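PDB 2DVB: galactose-binding lectin from Arachis hypogaea, which binds D-galactose and galactose-containing sugars as a homotetrameric legume lectin that carries calcium and manganese ions. Local coordinates for residues Gly104-Ser109 with Ser207-Leu212; Asp80-Ile85 with Phe122-Asn127. All blocks are in the same frame, centred on the assembly; numbering follows the deposited sequence.

Interactions 1 and 2 lie side by side at the sugar-binding end of one legume lectin subunit, with centres about 9 Å apart. Both reach the seven-stranded sheet, where strands 201-209 and 84-91 are neighbours. A probable hydrogen bond from Asp83 N to Ser209 O joins them directly. The touching residues of interaction 1 are all buried. It packs a loop on a strand through serine hydroxyls and touches the galactose through Gly104 and Ser211. Interaction 2 runs from a buried pair of strands to the exposed Asp80. Its chemistry is richer: strand bonds, a cis peptide, two metal ions, ordered waters and several hydrogen bonds to galactose.

Interaction 1: residues Gly104-Ser109 with Ser207-Leu212; sequences GTLGVS and SASGSL. With GAL (beta-D-galactopyranose), chain E.
Beside the galactose site, loop residues 104-109 pack on the end of strand 201-209. Ser207 and Ser209 both direct their CB atoms at the loop. The Ser207 hydroxyl donates to the backbone carbonyl of Leu106, with OG to O at 2.6 Å. The hydroxyl lies close to the carbonyl plane, tilted 17° from it. Ser207 OG is turned anti to its own backbone N (chi1 179°), which carries it out from the strand to this carbonyl. Ser207 CB also packs on Val108 CG1 at 3.8 Å. Ser209 OG sits against the backbone of Leu106, 3.2 Å from CA. Gly107 runs past both serines, its CA 3.6 Å from Ser207 OG. Gly107 has a positive phi (73°). Within the loop, Val108 N bonds to Thr105 O and closes a tight turn.

Both segments continue to the sugar. Gly104 N lies 2.8 Å from galactose O3. Ser211 OG lies 2.6 Å from galactose O4, though its proton has another acceptor within reach. Ser211 OG is also hydrogen-bonded with Gly214 N.

Around the contact, Leu106, Val108 and Ser207 rest on Ile86 of strand 84-91. Leu106 also touches Glu121 of strand 117-123, a manganese ligand. From strand 43-53, Arg45 bonds to Gly107 O and packs on Val108 and Ser207, while Val43 meets Ser209.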
# COMPACT_ATOMS: atom_id res chain seq x y z
N GLY A 104 31.35 14.84 15.25
CA GLY A 104 30.29 15.82 15.10
C GLY A 104 29.81 16.10 13.69
O GLY A 104 28.77 16.74 13.51
N THR A 105 30.55 15.64 12.69
CA THR A 105 30.16 15.86 11.30
C THR A 105 28.99 14.95 10.92
O THR A 105 28.30 15.19 9.93
CB THR A 105 31.33 15.58 10.32
OG1 THR A 105 31.76 14.22 10.46
CG2 THR A 105 32.51 16.50 10.60
N LEU A 106 28.77 13.91 11.73
CA LEU A 106 27.70 12.94 11.51
C LEU A 106 27.83 12.24 10.16
O LEU A 106 26.86 11.66 9.64
CB LEU A 106 26.33 13.61 11.61
CG LEU A 106 26.00 14.33 12.93
CD1 LEU A 106 24.57 14.84 12.86
CD2 LEU A 106 26.18 13.38 14.12
N GLY A 107 29.03 12.29 9.59
CA GLY A 107 29.27 11.66 8.31
C GLY A 107 28.67 12.36 7.10
O GLY A 107 28.72 11.83 5.99
N VAL A 108 28.10 13.55 7.29
CA VAL A 108 27.49 14.26 6.17
C VAL A 108 28.14 15.61 5.84
O VAL A 108 27.79 16.23 4.84
CB VAL A 108 25.97 14.51 6.39
CG1 VAL A 108 25.24 13.18 6.52
CG2 VAL A 108 25.75 15.35 7.64
N SER A 109 29.09 16.05 6.66
CA SER A 109 29.76 17.33 6.44
C SER A 109 31.28 17.27 6.55
O SER A 109 31.85 16.21 6.84
CB SER A 109 29.24 18.38 7.43
OG SER A 109 29.65 18.08 8.76
N SER A 207 22.80 8.45 8.30
CA SER A 207 24.24 8.47 8.52
C SER A 207 24.52 8.61 10.01
O SER A 207 23.73 9.20 10.74
CB SER A 207 24.89 9.64 7.76
OG SER A 207 26.30 9.68 7.98
N ALA A 208 25.65 8.05 10.44
CA ALA A 208 26.04 8.12 11.85
C ALA A 208 27.56 8.06 11.89
O ALA A 208 28.19 7.55 10.96
CB ALA A 208 25.44 6.96 12.63
N SER A 209 28.15 8.58 12.96
CA SER A 209 29.59 8.59 13.08
C SER A 209 30.07 8.63 14.52
O SER A 209 29.31 8.93 15.43
CB SER A 209 30.16 9.79 12.33
OG SER A 209 29.74 10.99 12.94
N GLY A 210 31.35 8.33 14.69
CA GLY A 210 31.97 8.35 16.00
C GLY A 210 33.36 8.95 15.85
O GLY A 210 33.77 9.32 14.74
N SER A 211 34.08 9.07 16.95
CA SER A 211 35.43 9.62 16.93
C SER A 211 36.33 8.63 17.65
O SER A 211 35.95 7.47 17.86
CB SER A 211 35.46 10.98 17.64
OG SER A 211 35.20 10.83 19.02
N LEU A 212 37.53 9.05 18.03
CA LEU A 212 38.43 8.15 18.74
C LEU A 212 37.87 7.87 20.13
O LEU A 212 37.87 6.73 20.60
CB LEU A 212 39.84 8.77 18.84
CG LEU A 212 40.92 7.92 19.53
CD1 LEU A 212 42.31 8.39 19.11
CD2 LEU A 212 40.77 8.01 21.05
C1 GAL E . 35.34 14.77 19.95
C2 GAL E . 34.47 14.76 18.71
C3 GAL E . 33.00 14.68 19.11
C4 GAL E . 32.68 13.33 19.98
C5 GAL E . 33.60 13.33 21.26
C6 GAL E . 33.70 12.33 22.38
O2 GAL E . 34.79 15.93 17.98
O3 GAL E . 32.22 14.67 17.94
O4 GAL E . 33.01 12.12 19.28
O5 GAL E . 35.07 13.56 20.83
O6 GAL E . 34.46 12.21 23.56

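Interaction 2: residues Asp80-Ile85 with Phe122-Asn127. With CA (calcium ion), chain F; MN (manganese (II) ion), chain G; GAL (beta-D-galactopyranose), chain E.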
# COMPACT_ATOMS: atom_id res chain seq x y z
N ASP A 80 32.69 7.54 25.01
CA ASP A 80 31.64 8.53 25.23
C ASP A 80 30.53 8.14 24.27
O ASP A 80 30.79 7.78 23.13
CB ASP A 80 32.15 9.93 24.90
CG ASP A 80 32.72 10.65 26.11
OD1 ASP A 80 33.38 9.99 26.95
OD2 ASP A 80 32.52 11.88 26.21
N PRO A 81 29.27 8.17 24.73
CA PRO A 81 28.17 7.80 23.82
C PRO A 81 27.98 8.89 22.76
O PRO A 81 27.23 9.84 22.98
CB PRO A 81 26.97 7.68 24.76
CG PRO A 81 27.60 7.35 26.10
CD PRO A 81 28.79 8.29 26.11
N ALA A 82 28.67 8.75 21.64
CA ALA A 82 28.59 9.72 20.54
C ALA A 82 28.62 8.97 19.20
O ALA A 82 28.95 7.78 19.17
CB ALA A 82 29.76 10.70 20.64
N ASP A 83 28.30 9.64 18.09
CA ASP A 83 27.94 11.05 18.05
C ASP A 83 26.47 11.28 17.72
O ASP A 83 25.93 12.34 17.99
CB ASP A 83 28.79 11.77 17.01
CG ASP A 83 30.05 12.34 17.60
OD1 ASP A 83 29.97 13.42 18.22
OD2 ASP A 83 31.11 11.70 17.46
N GLY A 84 25.83 10.28 17.11
CA GLY A 84 24.44 10.43 16.76
C GLY A 84 24.08 9.94 15.37
O GLY A 84 24.90 9.37 14.65
N ILE A 85 22.83 10.19 14.99
CA ILE A 85 22.30 9.76 13.71
C ILE A 85 21.61 10.91 12.98
O ILE A 85 21.03 11.80 13.60
CB ILE A 85 21.27 8.63 13.92
CG1 ILE A 85 21.94 7.44 14.61
CG2 ILE A 85 20.66 8.21 12.60
CD1 ILE A 85 20.96 6.45 15.20
N PHE A 122 19.84 13.68 15.22
CA PHE A 122 19.55 13.20 16.56
C PHE A 122 20.93 13.15 17.19
O PHE A 122 21.60 12.12 17.22
CB PHE A 122 18.89 11.83 16.47
CG PHE A 122 17.60 11.85 15.69
CD1 PHE A 122 16.41 12.20 16.31
CD2 PHE A 122 17.61 11.64 14.31
CE1 PHE A 122 15.24 12.34 15.58
CE2 PHE A 122 16.44 11.79 13.57
CZ PHE A 122 15.25 12.13 14.20
N ASP A 123 21.32 14.32 17.67
CA ASP A 123 22.62 14.60 18.25
C ASP A 123 22.79 14.27 19.73
O ASP A 123 22.05 14.77 20.56
CB ASP A 123 22.88 16.08 18.02
CG ASP A 123 24.33 16.39 17.91
OD1 ASP A 123 25.12 15.80 18.67
OD2 ASP A 123 24.67 17.24 17.08
N THR A 124 23.80 13.45 20.04
CA THR A 124 24.07 13.03 21.42
C THR A 124 25.35 13.58 22.06
O THR A 124 25.71 13.19 23.17
CB THR A 124 24.16 11.50 21.51
OG1 THR A 124 25.35 11.06 20.85
CG2 THR A 124 22.94 10.87 20.84
N TYR A 125 26.06 14.46 21.36
CA TYR A 125 27.27 15.05 21.93
C TYR A 125 27.39 16.49 21.50
O TYR A 125 27.37 16.79 20.32
CB TYR A 125 28.52 14.27 21.51
CG TYR A 125 29.80 14.89 22.05
CD1 TYR A 125 30.36 16.03 21.46
CD2 TYR A 125 30.41 14.38 23.20
CE1 TYR A 125 31.48 16.64 21.99
CE2 TYR A 125 31.54 14.98 23.74
CZ TYR A 125 32.07 16.11 23.14
OH TYR A 125 33.19 16.71 23.68
N SER A 126 27.54 17.39 22.47
CA SER A 126 27.65 18.80 22.18
C SER A 126 29.02 19.26 21.63
O SER A 126 30.01 19.34 22.38
CB SER A 126 27.31 19.61 23.43
OG SER A 126 27.18 20.98 23.13
N ASN A 127 29.07 19.55 20.33
CA ASN A 127 30.28 20.04 19.67
C ASN A 127 30.22 21.56 19.60
O ASN A 127 29.53 22.12 18.74
CB ASN A 127 30.40 19.50 18.25
CG ASN A 127 30.61 18.00 18.21
OD1 ASN A 127 29.74 17.25 18.60
ND2 ASN A 127 31.78 17.58 17.74
CA CA F . 27.22 17.20 17.80
MN MN G . 23.87 19.21 16.70
C1 GAL E . 35.34 14.77 19.95
C2 GAL E . 34.47 14.76 18.71
C3 GAL E . 33.00 14.68 19.11
C4 GAL E . 32.68 13.33 19.98
C5 GAL E . 33.60 13.33 21.26
C6 GAL E . 33.70 12.33 22.38
O2 GAL E . 34.79 15.93 17.98
O3 GAL E . 32.22 14.67 17.94
O4 GAL E . 33.01 12.12 19.28
O5 GAL E . 35.07 13.56 20.83
O6 GAL E . 34.46 12.21 23.56
O HOH W 1 27.78 14.63 17.41
O HOH W 2 27.24 17.80 15.12
O HOH W 3 25.07 18.98 14.73
O HOH W 4 22.68 21.12 16.01
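Asp83, Tyr125 and Asn127 meet around the bound galactose. Asp83 OD1 accepts from galactose O3 at 2.6 Å. Asn127 ND2 donates to the same O3 at 2.9 Å, nearly straight (169°). Galactose O4 also donates to Asp83 OD2, though that oxygen's place is less sure. Tyr125 lays one ring face against the sugar, with CE2 3.6 Å from galactose C5, offset toward the ring's rim. Its CG stands anti to the backbone N (chi1 178°), which turns the ring's face to the sugar. A weak bond runs from galactose O6 to Asp80 OD2.

Calcium ties down Tyr125 and Asn127 directly and reaches Asp83 through a water. It binds both carboxylate oxygens of Asp123, Tyr125 O, Asn127 OD1 and two waters, and Asp132 shares the site. One of these waters donates to both Asp83 O and Asp83 OD1. Asp123 OD2 also binds manganese at 2.2 Å, alongside Glu121, Asp132 and His137. Asp123 OD1 accepts from Tyr125 N, forming an Asx turn. The peptide bond before Asp83 is cis, a hallmark of legume lectins.

Behind the site, Thr124 N bonds to Asp83 O at 3.2 Å. Ile85 and Phe122 form an antiparallel hydrogen-bonded pair, with Phe122 N to Ile85 O at 2.8 Å. Gly84 and Asp123 form a non-hydrogen-bonded pair, with Gly84 CA 3.3 Å from Phe122 O.

Neither metal is bound by the sugar, so their influence is probably indirect. Calcium fixes Asn127 through OD1 and would probably polarise the amide, favouring donation from ND2, while its bound water probably helps to orient the Asp83 carboxylate.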